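Cell division protein FtsX (Streptococcus pneumoniae, PDB 6HE6) forms with FtsE the FtsEX ABC transporter of cell division and binds the peptidoglycan hydrolase PcsB through its large extracellular loop. Local coordinates at residues Asp44-Met49 / Asp87-Glu92. Numbering follows the deposited sequence.
Sequences DSLKNM and DAYIVE
L46 meets Y89 and V91 in the ferredoxin-like alpha+beta core of the FtsX extracellular domain, where helix 41-47 lies on one face of the four-stranded antiparallel sheet. The tight part rests on a single methyl group. CD1 of L46 lies 3.8 Å from CB of Y89 and 4.0 Å from CG2 of V91, so it bridges two residues that are both directed at the helix from the same side of strand 88-93. L46 CG sits anti to its own carbonyl carbon (chi1 -62°), and the near-extended chi2 of 170° then carries CD1 forward to the strand. The approach to Y89 is oblique: L46 CD1 is also 4.0 Å from Y89 CD2, the ring carbon next to CG. All three residues are buried; the only contacts within 4.5 Å between the segments are carbon to carbon, and no hydrogen bond joins them, so the packing is apolar. I109 also covers L46, while Y89 also touches V42 and Y43 of the same helix and its hydroxyl is hydrogen-bonded to D22. The loose side is different in kind: K47 and N48 are exposed and make no contact with the strand segment, and I90 points from the opposite strand face, away from the helix. Even at the closest backbone register, the CA atoms of L46 and V91 stand 7.9 Å apart, a gap spanned by L46 CD1 and V91 CG2, the methyl anti to the V91 carbonyl carbon.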
loop_
_atom_site.group_PDB
_atom_site.type_symbol
_atom_site.label_atom_id
_atom_site.label_comp_id
_atom_site.label_asym_id
_atom_site.label_seq_id
_atom_site.Cartn_x
_atom_site.Cartn_y
_atom_site.Cartn_z
ATOM N N ASP A 44 4.496 6.745 7.589
ATOM C CA ASP A 44 4.705 8.031 8.251
ATOM C C ASP A 44 5.162 9.114 7.274
ATOM O O ASP A 44 4.714 10.261 7.369
ATOM C CB ASP A 44 5.714 7.897 9.393
ATOM C CG ASP A 44 5.177 7.120 10.569
ATOM O OD1 ASP A 44 3.941 7.012 10.694
ATOM O OD2 ASP A 44 5.998 6.667 11.398
ATOM N N SER A 45 6.045 8.767 6.328
ATOM C CA SER A 45 6.516 9.740 5.342
ATOM C C SER A 45 5.378 10.225 4.458
ATOM O O SER A 45 5.315 11.410 4.113
ATOM C CB SER A 45 7.615 9.120 4.486
ATOM O OG SER A 45 8.690 8.690 5.302
ATOM N N LEU A 46 4.486 9.317 4.058
ATOM C CA LEU A 46 3.296 9.714 3.315
ATOM C C LEU A 46 2.385 10.590 4.172
ATOM O O LEU A 46 1.996 11.688 3.759
ATOM C CB LEU A 46 2.542 8.467 2.821
ATOM C CG LEU A 46 3.257 7.519 1.846
ATOM C CD1 LEU A 46 2.472 6.214 1.664
ATOM C CD2 LEU A 46 3.417 8.198 0.504
ATOM N N LYS A 47 2.058 10.127 5.384
ATOM C CA LYS A 47 1.192 10.865 6.307
ATOM C C LYS A 47 1.750 12.244 6.664
ATOM O O LYS A 47 0.977 13.154 6.991
ATOM C CB LYS A 47 0.977 10.017 7.573
ATOM C CG LYS A 47 -0.308 10.288 8.345
ATOM C CD LYS A 47 -1.512 9.778 7.599
ATOM C CE LYS A 47 -2.807 10.490 7.962
ATOM N NZ LYS A 47 -3.454 9.923 9.150
ATOM N N ASN A 48 3.065 12.431 6.580
ATOM C CA ASN A 48 3.677 13.715 6.890
ATOM C C ASN A 48 3.552 14.731 5.765
ATOM O O ASN A 48 3.863 15.903 5.985
ATOM C CB ASN A 48 5.157 13.527 7.222
ATOM C CG ASN A 48 5.382 13.126 8.659
ATOM O OD1 ASN A 48 4.485 13.244 9.496
ATOM N ND2 ASN A 48 6.587 12.654 8.959
ATOM N N MET A 49 3.134 14.320 4.571
ATOM C CA MET A 49 2.982 15.263 3.473
ATOM C C MET A 49 1.760 16.145 3.686
ATOM O O MET A 49 0.653 15.648 3.910
ATOM C CB MET A 49 2.862 14.522 2.148
ATOM C CG MET A 49 4.027 13.617 1.827
ATOM S SD MET A 49 3.766 12.892 0.197
ATOM C CE MET A 49 5.230 11.840 0.061
ATOM N N ASP A 87 1.882 -5.293 -1.681
ATOM C CA ASP A 87 1.254 -4.446 -0.670
ATOM C C ASP A 87 1.303 -2.992 -1.112
ATOM O O ASP A 87 2.241 -2.560 -1.794
ATOM C CB ASP A 87 1.961 -4.575 0.684
ATOM C CG ASP A 87 1.753 -5.926 1.337
ATOM O OD1 ASP A 87 0.885 -6.702 0.871
ATOM O OD2 ASP A 87 2.455 -6.199 2.333
ATOM N N ALA A 88 0.302 -2.217 -0.704
ATOM C CA ALA A 88 0.174 -0.865 -1.214
ATOM C C ALA A 88 -0.458 0.025 -0.158
ATOM O O ALA A 88 -1.184 -0.441 0.721
ATOM C CB ALA A 88 -0.662 -0.834 -2.505
ATOM N N TYR A 89 -0.177 1.326 -0.257
ATOM C CA TYR A 89 -0.938 2.332 0.469
ATOM C C TYR A 89 -1.812 3.085 -0.527
ATOM O O TYR A 89 -1.359 3.449 -1.619
ATOM C CB TYR A 89 -0.017 3.313 1.226
ATOM C CG TYR A 89 0.529 2.729 2.515
ATOM C CD1 TYR A 89 -0.309 2.472 3.597
ATOM C CD2 TYR A 89 1.872 2.418 2.643
ATOM C CE1 TYR A 89 0.188 1.944 4.777
ATOM C CE2 TYR A 89 2.376 1.878 3.815
ATOM C CZ TYR A 89 1.522 1.635 4.871
ATOM O OH TYR A 89 2.003 1.081 6.023
ATOM N N ILE A 90 -3.061 3.308 -0.155
ATOM C CA ILE A 90 -3.996 4.075 -0.968
ATOM C C ILE A 90 -4.018 5.471 -0.368
ATOM O O ILE A 90 -4.498 5.665 0.752
ATOM C CB ILE A 90 -5.393 3.438 -0.998
ATOM C CG1 ILE A 90 -5.332 1.935 -1.267
ATOM C CG2 ILE A 90 -6.276 4.145 -2.025
ATOM C CD1 ILE A 90 -4.930 1.542 -2.690
ATOM N N VAL A 91 -3.447 6.434 -1.083
ATOM C CA VAL A 91 -3.263 7.792 -0.579
ATOM C C VAL A 91 -4.320 8.685 -1.206
ATOM O O VAL A 91 -4.541 8.634 -2.424
ATOM C CB VAL A 91 -1.851 8.316 -0.890
ATOM C CG1 VAL A 91 -1.657 9.744 -0.364
ATOM C CG2 VAL A 91 -0.757 7.364 -0.322
ATOM N N GLU A 92 -4.975 9.498 -0.374
ATOM C CA GLU A 92 -5.955 10.475 -0.822
ATOM C C GLU A 92 -5.338 11.867 -0.744
ATOM O O GLU A 92 -4.948 12.308 0.342
ATOM C CB GLU A 92 -7.216 10.399 0.039
ATOM C CG GLU A 92 -8.243 11.490 -0.260
ATOM C CD GLU A 92 -9.413 11.446 0.702
ATOM O OE1 GLU A 92 -9.247 10.851 1.786
ATOM O OE2 GLU A 92 -10.489 11.998 0.381
#